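Local coordinates for protein alpha-L-rhamnosidase (Streptomyces avermitilis, PDB 3W5M) that hydrolyses terminal non-reducing alpha-L-rhamnose residues from plant glycosides such as naringin, rutin and hesperidin and from the arabinogalactan-protein gum arabic, at residues 82-88 with 106-112; 11-15 with 656-660; 314-320 with 403-409; 69-73 with 962-966. All coordinates share one frame; numbering follows the deposited sequence.

Interaction 1 (82-88 with 106-112)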
# COMPACT_ATOMS: atom_id res chain seq x y z
N PRO A 82 14.03 -13.07 -24.42
CA PRO A 82 13.20 -11.89 -24.14
C PRO A 82 12.12 -11.64 -25.21
O PRO A 82 12.25 -12.10 -26.35
CB PRO A 82 14.20 -10.73 -24.16
CG PRO A 82 15.57 -11.35 -24.11
CD PRO A 82 15.43 -12.72 -24.68
N ARG A 83 11.07 -10.91 -24.83
CA ARG A 83 9.99 -10.47 -25.73
C ARG A 83 9.32 -11.62 -26.47
O ARG A 83 8.93 -11.45 -27.64
CB ARG A 83 10.51 -9.54 -26.82
CG ARG A 83 11.31 -8.35 -26.41
CD ARG A 83 12.02 -7.88 -27.68
NE ARG A 83 12.55 -6.58 -27.42
CZ ARG A 83 13.81 -6.34 -27.04
NH1 ARG A 83 14.67 -7.34 -26.93
NH2 ARG A 83 14.17 -5.10 -26.79
N THR A 84 9.23 -12.79 -25.85
CA THR A 84 8.72 -13.94 -26.57
C THR A 84 7.52 -14.55 -25.90
O THR A 84 7.52 -14.75 -24.68
CB THR A 84 9.82 -14.97 -26.77
OG1 THR A 84 10.86 -14.35 -27.51
CG2 THR A 84 9.34 -16.21 -27.55
N ARG A 85 6.49 -14.83 -26.71
CA ARG A 85 5.32 -15.55 -26.19
C ARG A 85 5.54 -17.07 -26.22
O ARG A 85 5.90 -17.64 -27.26
CB ARG A 85 4.04 -15.11 -26.91
CG ARG A 85 2.77 -15.77 -26.36
CD ARG A 85 1.51 -15.07 -26.90
NE ARG A 85 1.42 -13.71 -26.40
CZ ARG A 85 0.31 -12.98 -26.37
NH1 ARG A 85 -0.83 -13.46 -26.88
NH2 ARG A 85 0.36 -11.75 -25.86
N TYR A 86 5.39 -17.73 -25.07
CA TYR A 86 5.54 -19.16 -24.96
C TYR A 86 4.20 -19.82 -24.70
O TYR A 86 3.54 -19.52 -23.69
CB TYR A 86 6.52 -19.53 -23.85
CG TYR A 86 7.93 -19.14 -24.20
CD1 TYR A 86 8.73 -19.97 -24.99
CD2 TYR A 86 8.46 -17.91 -23.80
CE1 TYR A 86 10.03 -19.60 -25.34
CE2 TYR A 86 9.77 -17.54 -24.15
CZ TYR A 86 10.54 -18.39 -24.91
OH TYR A 86 11.83 -18.04 -25.25
N PHE A 87 3.80 -20.72 -25.59
CA PHE A 87 2.55 -21.45 -25.42
C PHE A 87 2.83 -22.74 -24.69
O PHE A 87 3.92 -23.33 -24.83
CB PHE A 87 1.86 -21.68 -26.76
CG PHE A 87 1.36 -20.43 -27.40
CD1 PHE A 87 2.20 -19.65 -28.18
CD2 PHE A 87 0.04 -20.02 -27.22
CE1 PHE A 87 1.74 -18.49 -28.78
CE2 PHE A 87 -0.44 -18.86 -27.82
CZ PHE A 87 0.41 -18.10 -28.60
N TRP A 88 1.91 -23.13 -23.81
CA TRP A 88 2.09 -24.34 -23.06
C TRP A 88 0.81 -25.08 -22.78
O TRP A 88 -0.28 -24.54 -22.81
CB TRP A 88 2.89 -24.11 -21.77
CG TRP A 88 2.12 -23.41 -20.66
CD1 TRP A 88 1.74 -22.12 -20.63
CD2 TRP A 88 1.65 -24.02 -19.46
NE1 TRP A 88 1.03 -21.87 -19.47
CE2 TRP A 88 0.98 -23.02 -18.72
CE3 TRP A 88 1.74 -25.31 -18.91
CZ2 TRP A 88 0.42 -23.25 -17.46
CZ3 TRP A 88 1.15 -25.57 -17.66
CH2 TRP A 88 0.50 -24.53 -16.95
N SER A 106 -2.34 -22.55 -23.23
CA SER A 106 -2.28 -21.25 -22.59
C SER A 106 -0.94 -20.62 -22.95
O SER A 106 -0.20 -21.18 -23.75
CB SER A 106 -2.45 -21.38 -21.07
OG SER A 106 -2.60 -20.07 -20.49
N TRP A 107 -0.61 -19.47 -22.38
CA TRP A 107 0.66 -18.85 -22.73
C TRP A 107 1.17 -17.94 -21.62
O TRP A 107 0.39 -17.50 -20.74
CB TRP A 107 0.52 -18.06 -24.06
CG TRP A 107 -0.53 -16.97 -24.08
CD1 TRP A 107 -1.82 -17.07 -24.59
CD2 TRP A 107 -0.40 -15.61 -23.60
NE1 TRP A 107 -2.48 -15.87 -24.43
CE2 TRP A 107 -1.64 -14.96 -23.83
CE3 TRP A 107 0.64 -14.89 -22.98
CZ2 TRP A 107 -1.87 -13.63 -23.48
CZ3 TRP A 107 0.41 -13.55 -22.62
CH2 TRP A 107 -0.84 -12.94 -22.87
N TRP A 108 2.48 -17.70 -21.63
CA TRP A 108 3.05 -16.54 -20.93
C TRP A 108 3.97 -15.82 -21.90
O TRP A 108 4.41 -16.42 -22.88
CB TRP A 108 3.78 -16.93 -19.63
CG TRP A 108 5.18 -17.50 -19.80
CD1 TRP A 108 6.36 -16.81 -19.75
CD2 TRP A 108 5.52 -18.87 -20.03
NE1 TRP A 108 7.42 -17.67 -19.94
CE2 TRP A 108 6.94 -18.94 -20.10
CE3 TRP A 108 4.78 -20.06 -20.15
CZ2 TRP A 108 7.62 -20.15 -20.29
CZ3 TRP A 108 5.45 -21.25 -20.35
CH2 TRP A 108 6.85 -21.29 -20.41
N GLU A 109 4.24 -14.55 -21.66
CA GLU A 109 5.12 -13.80 -22.52
C GLU A 109 6.22 -13.14 -21.70
O GLU A 109 5.94 -12.45 -20.72
CB GLU A 109 4.33 -12.77 -23.35
CG GLU A 109 5.17 -12.02 -24.36
CD GLU A 109 4.36 -11.06 -25.23
OE1 GLU A 109 3.32 -11.50 -25.78
OE2 GLU A 109 4.74 -9.88 -25.38
N THR A 110 7.47 -13.35 -22.10
CA THR A 110 8.59 -12.73 -21.40
C THR A 110 8.65 -11.25 -21.69
O THR A 110 8.22 -10.76 -22.77
CB THR A 110 9.93 -13.41 -21.75
OG1 THR A 110 10.15 -13.32 -23.17
CG2 THR A 110 9.89 -14.85 -21.36
N GLY A 111 9.18 -10.51 -20.72
CA GLY A 111 9.52 -9.12 -20.96
C GLY A 111 10.92 -8.96 -21.52
O GLY A 111 11.44 -9.83 -22.25
N LEU A 112 11.55 -7.84 -21.16
CA LEU A 112 12.83 -7.46 -21.72
C LEU A 112 13.99 -8.23 -21.11
O LEU A 112 15.08 -8.29 -21.69
CB LEU A 112 13.04 -5.96 -21.56
CG LEU A 112 12.11 -5.06 -22.40
CD1 LEU A 112 12.49 -3.60 -22.28
CD2 LEU A 112 12.09 -5.45 -23.87
O HOH W 1 -0.85 -19.58 -18.31
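A beta hairpin of the N-terminal immunoglobulin-like, fibronectin type 3 domain brings Arg85 of strand 85-94 against Trp107 and Glu109 of strand 106-110. The Arg85 guanidinium lies flat on the indole, its plane only 7° from that of the ring, and CZ stands 3.5 Å from the centroid of the Trp107 six-membered ring in a cation-pi contact. The Arg85 side chain leaves with CG anti to the backbone N (chi1 -177°) and then bends at chi3, which turns NE and NH2 side-on to the carboxylate. Both nitrogens donate to Glu109 OE1, NH2 at 3.0 Å; Glu109 OE2 has a second partner in Arg320. A leucine in place of Arg85 would probably leave the Trp107 face without its flat cation and Glu109 with one positive neighbour fewer. Residues 85-88 and 106-110 run antiparallel, their axes approaching to 4.5 Å, and 106-110 edges a four-stranded sheet. On the opposite sheet face Tyr86, Trp88 and Trp108 cluster: Tyr86 CB sits 3.7 Å from the centroid of the Trp108 six-membered ring, over its face, while the edge of Trp108 turns toward the face of Trp88. Ahead of strand 85-94, Thr110 OG1 accepts a nearly straight bond from Thr84 N (2.9 Å) and also bonds to Lys81 O, and Arg83 N donates to Gly111 O. Beyond it, Leu112 CD2 covers one face of the Arg83 guanidinium, whose NE pairs with Glu404.

Interaction 2 (11-15 with 656-660)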
# COMPACT_ATOMS: atom_id res chain seq x y z
N VAL A 11 0.72 -19.48 -14.48
CA VAL A 11 2.17 -19.32 -14.50
C VAL A 11 2.47 -18.20 -13.50
O VAL A 11 1.93 -17.10 -13.60
CB VAL A 11 2.67 -18.95 -15.91
CG1 VAL A 11 4.19 -18.78 -15.90
CG2 VAL A 11 2.29 -20.03 -16.93
N GLU A 12 3.32 -18.48 -12.52
CA GLU A 12 3.59 -17.49 -11.49
C GLU A 12 2.30 -16.86 -10.92
O GLU A 12 2.21 -15.63 -10.80
CB GLU A 12 4.57 -16.41 -11.99
CG GLU A 12 5.96 -16.94 -12.36
CD GLU A 12 6.77 -17.35 -11.12
OE1 GLU A 12 6.64 -16.69 -10.05
OE2 GLU A 12 7.54 -18.33 -11.21
N TYR A 13 1.35 -17.72 -10.54
CA TYR A 13 0.10 -17.36 -9.86
C TYR A 13 -0.93 -16.72 -10.75
O TYR A 13 -2.00 -16.35 -10.27
CB TYR A 13 0.37 -16.41 -8.66
CG TYR A 13 1.11 -17.09 -7.53
CD1 TYR A 13 0.43 -17.82 -6.59
CD2 TYR A 13 2.50 -16.98 -7.41
CE1 TYR A 13 1.09 -18.44 -5.54
CE2 TYR A 13 3.18 -17.60 -6.35
CZ TYR A 13 2.47 -18.34 -5.43
OH TYR A 13 3.09 -18.95 -4.34
N VAL A 14 -0.65 -16.53 -12.03
CA VAL A 14 -1.64 -15.82 -12.85
C VAL A 14 -1.91 -16.53 -14.19
O VAL A 14 -1.06 -17.27 -14.68
CB VAL A 14 -1.31 -14.31 -13.08
CG1 VAL A 14 -1.00 -13.56 -11.78
CG2 VAL A 14 -0.21 -14.13 -14.08
N GLN A 15 -3.06 -16.26 -14.80
CA GLN A 15 -3.35 -16.77 -16.11
C GLN A 15 -2.78 -15.80 -17.15
O GLN A 15 -3.03 -14.60 -17.09
CB GLN A 15 -4.87 -16.91 -16.29
CG GLN A 15 -5.51 -17.89 -15.32
CD GLN A 15 -6.65 -18.65 -15.97
OE1 GLN A 15 -7.65 -18.07 -16.39
NE2 GLN A 15 -6.48 -19.96 -16.09
N GLU A 656 -5.28 -13.58 -2.77
CA GLU A 656 -4.03 -14.14 -3.27
C GLU A 656 -2.93 -13.13 -2.95
O GLU A 656 -2.85 -12.06 -3.54
CB GLU A 656 -4.11 -14.46 -4.76
CG GLU A 656 -2.81 -15.09 -5.29
CD GLU A 656 -1.83 -14.07 -5.87
OE1 GLU A 656 -2.18 -13.42 -6.88
OE2 GLU A 656 -0.68 -13.92 -5.35
N SER A 657 -2.11 -13.46 -1.95
CA SER A 657 -1.14 -12.52 -1.40
C SER A 657 0.29 -12.93 -1.73
O SER A 657 1.23 -12.23 -1.35
CB SER A 657 -1.32 -12.40 0.14
OG SER A 657 -2.60 -11.85 0.44
N ALA A 658 0.46 -14.00 -2.52
CA ALA A 658 1.81 -14.48 -2.84
C ALA A 658 2.63 -13.50 -3.66
O ALA A 658 3.75 -13.19 -3.30
CB ALA A 658 1.75 -15.83 -3.55
N ARG A 659 2.11 -13.01 -4.78
CA ARG A 659 2.91 -12.10 -5.57
C ARG A 659 3.16 -10.80 -4.76
O ARG A 659 4.26 -10.24 -4.81
CB ARG A 659 2.19 -11.75 -6.87
CG ARG A 659 2.08 -12.90 -7.88
CD ARG A 659 1.27 -12.43 -9.10
NE ARG A 659 -0.12 -12.19 -8.69
CZ ARG A 659 -0.91 -11.24 -9.20
NH1 ARG A 659 -0.49 -10.44 -10.16
NH2 ARG A 659 -2.15 -11.10 -8.72
N PHE A 660 2.14 -10.34 -4.03
CA PHE A 660 2.23 -9.05 -3.33
C PHE A 660 3.29 -9.10 -2.23
O PHE A 660 4.14 -8.23 -2.15
CB PHE A 660 0.87 -8.64 -2.72
CG PHE A 660 0.80 -7.18 -2.29
CD1 PHE A 660 0.73 -6.15 -3.26
CD2 PHE A 660 0.80 -6.84 -0.95
CE1 PHE A 660 0.66 -4.81 -2.86
CE2 PHE A 660 0.74 -5.51 -0.54
CZ PHE A 660 0.66 -4.49 -1.51
O HOH W 2 -3.67 -14.52 -9.01
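Tyr13, at the tip of a type I' turn spanning Val11 to Val14 in the N-terminal immunoglobulin-like domain, lays its ring on Ala658 in the first turn of helix 658-671 of the catalytic (alpha/alpha)6-barrel. This is the tight part of the contact: Ala658 CB lies over one ring face, displaced toward the phenol end, 3.5 Å from the Tyr13 centroid and 3.2 Å from Tyr13 CZ. CG is anti to the carbonyl carbon (chi1 -68°), which carries the Tyr13 ring under Ala658, and its OH bonds to Asp712. Alongside, Val14 CG1 rests over one face of the Arg659 guanidinium, 3.5 Å from Arg659 CZ. The edge of that group is taken by Glu656: Arg659 NE and NH2 both donate to Glu656 OE1, near the guanidinium plane, and NH2 also reaches Ser595 O. Glu656 further caps the helix, since its OE2 accepts from Arg659 N with an N-H...O angle of 170°. Were Arg659 an alanine, Glu656 OE1 would probably be left without its charged mate and a gap would open beneath Val14. Toward Glu656 the contact is looser: Tyr13 CD1 comes no nearer than 4.2 Å to Glu656 OE2, and the backbone there meets the helix start through solvent: a single water donates to both Tyr13 O and Glu656 OE1, each at 2.8 Å.

Interaction 3 (314-320 with 403-409)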
# COMPACT_ATOMS: atom_id res chain seq x y z
N LYS A 314 2.27 -1.08 -43.22
CA LYS A 314 2.41 -2.52 -43.32
C LYS A 314 1.55 -3.11 -42.25
O LYS A 314 1.28 -2.46 -41.24
CB LYS A 314 3.84 -2.97 -42.98
CG LYS A 314 4.91 -2.58 -43.95
CD LYS A 314 6.21 -3.14 -43.43
CE LYS A 314 7.39 -2.49 -44.11
NZ LYS A 314 8.66 -3.04 -43.57
N LYS A 315 1.20 -4.37 -42.43
CA LYS A 315 0.42 -5.11 -41.46
C LYS A 315 1.22 -5.34 -40.16
O LYS A 315 2.32 -5.89 -40.20
CB LYS A 315 -0.03 -6.43 -42.09
CG LYS A 315 -0.68 -7.42 -41.15
CD LYS A 315 -2.03 -6.92 -40.62
CE LYS A 315 -2.77 -8.04 -39.90
NZ LYS A 315 -3.18 -9.12 -40.85
N VAL A 316 0.66 -4.90 -39.04
CA VAL A 316 1.26 -5.07 -37.70
C VAL A 316 0.96 -6.46 -37.20
O VAL A 316 -0.19 -6.92 -37.24
CB VAL A 316 0.69 -4.03 -36.71
CG1 VAL A 316 1.18 -4.28 -35.28
CG2 VAL A 316 1.03 -2.62 -37.16
N SER A 317 2.00 -7.17 -36.76
CA SER A 317 1.79 -8.45 -36.12
C SER A 317 1.68 -8.30 -34.61
O SER A 317 0.99 -9.10 -33.97
CB SER A 317 2.90 -9.45 -36.51
OG SER A 317 4.18 -8.95 -36.15
N ARG A 318 2.33 -7.28 -34.03
CA ARG A 318 2.33 -7.13 -32.55
C ARG A 318 2.91 -5.78 -32.16
O ARG A 318 3.79 -5.27 -32.83
CB ARG A 318 3.22 -8.24 -31.98
CG ARG A 318 3.15 -8.45 -30.49
CD ARG A 318 4.13 -9.53 -30.10
NE ARG A 318 5.49 -9.01 -29.96
CZ ARG A 318 6.47 -9.66 -29.33
NH1 ARG A 318 6.24 -10.85 -28.79
NH2 ARG A 318 7.69 -9.12 -29.24
N ALA A 319 2.41 -5.17 -31.09
CA ALA A 319 3.08 -3.99 -30.53
C ALA A 319 3.03 -4.08 -29.02
O ALA A 319 2.01 -4.53 -28.45
CB ALA A 319 2.48 -2.67 -31.04
N ARG A 320 4.13 -3.65 -28.37
CA ARG A 320 4.24 -3.68 -26.92
C ARG A 320 4.78 -2.36 -26.47
O ARG A 320 5.64 -1.76 -27.16
CB ARG A 320 5.25 -4.77 -26.47
CG ARG A 320 4.85 -6.18 -26.85
CD ARG A 320 3.61 -6.62 -26.07
NE ARG A 320 3.23 -8.01 -26.35
CZ ARG A 320 2.22 -8.36 -27.15
NH1 ARG A 320 1.50 -7.43 -27.76
NH2 ARG A 320 1.94 -9.64 -27.33
N LEU A 403 8.48 1.65 -27.09
CA LEU A 403 7.41 1.05 -27.87
C LEU A 403 8.03 0.26 -29.00
O LEU A 403 8.85 0.79 -29.77
CB LEU A 403 6.50 2.16 -28.43
CG LEU A 403 5.45 1.72 -29.45
CD1 LEU A 403 4.33 0.94 -28.79
CD2 LEU A 403 4.92 2.96 -30.18
N GLU A 404 7.65 -1.01 -29.07
CA GLU A 404 8.18 -1.93 -30.09
C GLU A 404 7.05 -2.43 -30.96
O GLU A 404 6.11 -3.03 -30.48
CB GLU A 404 8.86 -3.10 -29.42
CG GLU A 404 10.04 -2.60 -28.58
CD GLU A 404 10.87 -3.72 -27.98
OE1 GLU A 404 10.58 -4.91 -28.29
OE2 GLU A 404 11.80 -3.39 -27.21
N VAL A 405 7.15 -2.17 -32.24
CA VAL A 405 6.15 -2.65 -33.20
C VAL A 405 6.80 -3.66 -34.14
O VAL A 405 7.82 -3.33 -34.76
CB VAL A 405 5.62 -1.49 -34.04
CG1 VAL A 405 4.39 -1.96 -34.83
CG2 VAL A 405 5.30 -0.28 -33.15
N GLU A 406 6.23 -4.85 -34.22
CA GLU A 406 6.70 -5.92 -35.14
C GLU A 406 5.71 -5.98 -36.29
O GLU A 406 4.51 -5.90 -36.08
CB GLU A 406 6.69 -7.29 -34.48
CG GLU A 406 7.18 -7.34 -33.04
CD GLU A 406 8.67 -7.60 -32.88
OE1 GLU A 406 9.48 -7.19 -33.76
OE2 GLU A 406 9.04 -8.21 -31.84
N TYR A 407 6.24 -6.19 -37.49
CA TYR A 407 5.42 -6.25 -38.69
C TYR A 407 5.43 -7.68 -39.27
O TYR A 407 6.36 -8.46 -39.00
CB TYR A 407 5.93 -5.20 -39.68
CG TYR A 407 5.62 -3.80 -39.22
CD1 TYR A 407 4.32 -3.27 -39.35
CD2 TYR A 407 6.59 -3.00 -38.63
CE1 TYR A 407 4.01 -2.00 -38.91
CE2 TYR A 407 6.29 -1.71 -38.18
CZ TYR A 407 4.99 -1.22 -38.33
OH TYR A 407 4.65 0.05 -37.91
N ALA A 408 4.36 -8.03 -39.99
CA ALA A 408 4.17 -9.38 -40.50
C ALA A 408 5.29 -9.78 -41.46
O ALA A 408 5.58 -10.96 -41.55
CB ALA A 408 2.79 -9.57 -41.16
N ASP A 409 5.94 -8.83 -42.12
CA ASP A 409 7.11 -9.14 -42.97
C ASP A 409 8.41 -9.41 -42.18
O ASP A 409 9.47 -9.58 -42.79
CB ASP A 409 7.35 -8.07 -44.05
CG ASP A 409 7.79 -6.74 -43.47
OD1 ASP A 409 7.89 -6.60 -42.23
OD2 ASP A 409 8.07 -5.80 -44.25
O HOH W 3 4.20 -6.61 -42.83
O HOH W 4 6.36 -5.99 -30.04
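Main-chain hydrogen bonds carry most of the pairing of Arg318 and Arg320 with Glu406 and Glu404, two antiparallel hydrogen-bonded pairs. At Glu406 the register slips by one residue in a classic beta bulge: Ser317 N (2.9 Å) and Arg318 N (3.3 Å) both donate to Glu406 O, from the same face of its carbonyl plane. Ser317 OG adds a weak bond to the same oxygen. Two salt bridges join side chains. Arg318 and Glu406 run side by side the same way, and the bend of Glu406 at chi2 (-91°) brings OE2 to within 3.1 Å of Arg318 NH2, the guanidinium and carboxylate planes 39° apart. Arg318 NH1 in turn donates to Arg83 O. Ahead of strand 316-326, Lys314 NZ meets Asp409 OD2 on its syn lone pair at 2.9 Å; Thr411 bonds to both side chains. A water bridges Arg318 NE and Glu404 O. Apolar contact is lighter: Val316 CG2 lies 3.5 Å from Tyr407 CE1, and Val316 CG1 touches Val405 CG1. Strands 316-326 and 398-407 are neighbours in a mixed sheet of the rhamnosidase N-terminal domain, probably a jelly roll, flanked by 353-360 and 412-416 respectively; Leu403 and Tyr407 pack on strand 303-311 of another sheet.

Interaction 4 (69-73 with 962-966)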
# COMPACT_ATOMS: atom_id res chain seq x y z
N ASP A 69 3.62 -33.64 -7.96
CA ASP A 69 3.65 -32.17 -7.92
C ASP A 69 2.73 -31.59 -8.99
O ASP A 69 2.84 -31.93 -10.17
CB ASP A 69 5.06 -31.64 -8.15
CG ASP A 69 5.98 -31.88 -6.96
OD1 ASP A 69 5.51 -32.02 -5.81
OD2 ASP A 69 7.21 -31.90 -7.18
N SER A 70 1.84 -30.70 -8.59
CA SER A 70 0.91 -30.08 -9.55
C SER A 70 0.80 -28.56 -9.39
O SER A 70 0.07 -27.87 -10.14
CB SER A 70 -0.46 -30.75 -9.47
OG SER A 70 -1.09 -30.56 -8.21
N VAL A 71 1.59 -28.03 -8.46
CA VAL A 71 1.55 -26.61 -8.12
C VAL A 71 2.97 -26.06 -8.06
O VAL A 71 3.86 -26.64 -7.39
CB VAL A 71 0.73 -26.41 -6.80
CG1 VAL A 71 1.07 -25.12 -6.09
CG2 VAL A 71 -0.77 -26.52 -7.09
N LEU A 72 3.18 -24.95 -8.77
CA LEU A 72 4.46 -24.19 -8.78
C LEU A 72 5.64 -25.05 -9.26
O LEU A 72 6.74 -25.03 -8.66
CB LEU A 72 4.76 -23.57 -7.40
CG LEU A 72 3.72 -22.56 -6.90
CD1 LEU A 72 4.00 -22.17 -5.45
CD2 LEU A 72 3.71 -21.35 -7.81
N VAL A 73 5.41 -25.80 -10.33
CA VAL A 73 6.45 -26.63 -10.95
C VAL A 73 7.29 -25.76 -11.88
O VAL A 73 6.75 -25.16 -12.83
CB VAL A 73 5.84 -27.82 -11.72
CG1 VAL A 73 6.95 -28.67 -12.37
CG2 VAL A 73 4.96 -28.66 -10.82
N SER A 962 -7.78 -22.28 -3.06
CA SER A 962 -6.40 -22.71 -2.88
C SER A 962 -5.70 -22.84 -4.23
O SER A 962 -6.36 -22.87 -5.28
CB SER A 962 -6.32 -24.03 -2.09
OG SER A 962 -6.47 -25.13 -2.97
N LEU A 963 -4.37 -22.99 -4.22
CA LEU A 963 -3.63 -23.24 -5.49
C LEU A 963 -4.04 -24.54 -6.21
O LEU A 963 -3.99 -24.61 -7.45
CB LEU A 963 -2.10 -23.18 -5.32
CG LEU A 963 -1.52 -21.92 -4.66
CD1 LEU A 963 -0.00 -21.88 -4.82
CD2 LEU A 963 -2.13 -20.66 -5.26
N HIS A 964 -4.49 -25.55 -5.45
CA HIS A 964 -4.96 -26.81 -6.02
C HIS A 964 -6.42 -26.71 -6.51
O HIS A 964 -6.91 -27.64 -7.12
CB HIS A 964 -4.82 -27.93 -5.02
CG HIS A 964 -3.40 -28.20 -4.61
ND1 HIS A 964 -2.56 -29.01 -5.34
CD2 HIS A 964 -2.68 -27.77 -3.55
CE1 HIS A 964 -1.38 -29.07 -4.74
NE2 HIS A 964 -1.42 -28.32 -3.66
N GLY A 965 -7.08 -25.59 -6.23
CA GLY A 965 -8.50 -25.39 -6.59
C GLY A 965 -9.35 -25.18 -5.33
O GLY A 965 -8.82 -25.08 -4.20
N PRO A 966 -10.68 -25.13 -5.50
CA PRO A 966 -11.52 -24.74 -4.36
C PRO A 966 -11.58 -25.78 -3.22
O PRO A 966 -11.69 -26.99 -3.46
CB PRO A 966 -12.90 -24.49 -4.99
CG PRO A 966 -12.90 -25.29 -6.25
CD PRO A 966 -11.47 -25.41 -6.72
O HOH W 5 -3.36 -29.10 -8.70
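The imidazole of His964 is the flat group of this contact: Val71 CG2 lies over one face and Ser70 OG stands at the edge, near the ring plane. Val71 CG2 is 3.7 Å from the ring centroid, 20° off the normal, a CH-pi contact displaced toward the ND1-CE1 side. Ser70 OG is 3.6 Å from His964 ND1, and a water links the two, bonded to Ser70 OG at 2.7 Å and only weakly to ND1; Ser70 OG also bonds to Asn987. The two methyls of Val71 divide the work. CG2 is anti to the carbonyl carbon and takes the ring, whereas CG1, anti to the backbone N (chi1 158°), meets Leu963 CD1 at 3.6 Å, the side chains crossing at about a right angle. Leu72 CD1 touches the same Leu963 methyl more loosely, at 4.1 Å. Leu963 and His964 are the two central residues of a type I turn from Ser962 to Gly965, which presents them together to the loop 69-73. Ser962 OG braces that turn by donating to a lone pair of Gly965 O at 2.7 Å. The turn links strands 955-962 and 965-974 of the C-terminal beta-sandwich domain, and the loop belongs to the N-terminal immunoglobulin-like domain, where it runs beside strand 26-32 into strand 73-74; Tyr13 touches both Leu72 and Leu963.

Overall arrangement
The N-terminal immunoglobulin-like domain takes part in three of the contacts: interaction 1 lies within it, and interactions 2 and 4 join it to the catalytic barrel and the C-terminal domain. Those two are 12 Å apart between centres and meet at Tyr13, whose CE1 is 3.7 Å from Leu963 CD1. Interaction 1 touches interaction 2 through Trp88 NE1 and Val11 CG2, 3.4 Å apart. Across a domain boundary to interaction 3, 16 Å away between centres, the link is ionic: Glu109 OE2 meets Arg320 NE at 2.6 Å and Arg83 NE meets Glu404 OE1 at 2.7 Å. Interactions 3 and 4 are remote, centres about 36 Å apart. All four lie away from the rhamnose and calcium sites.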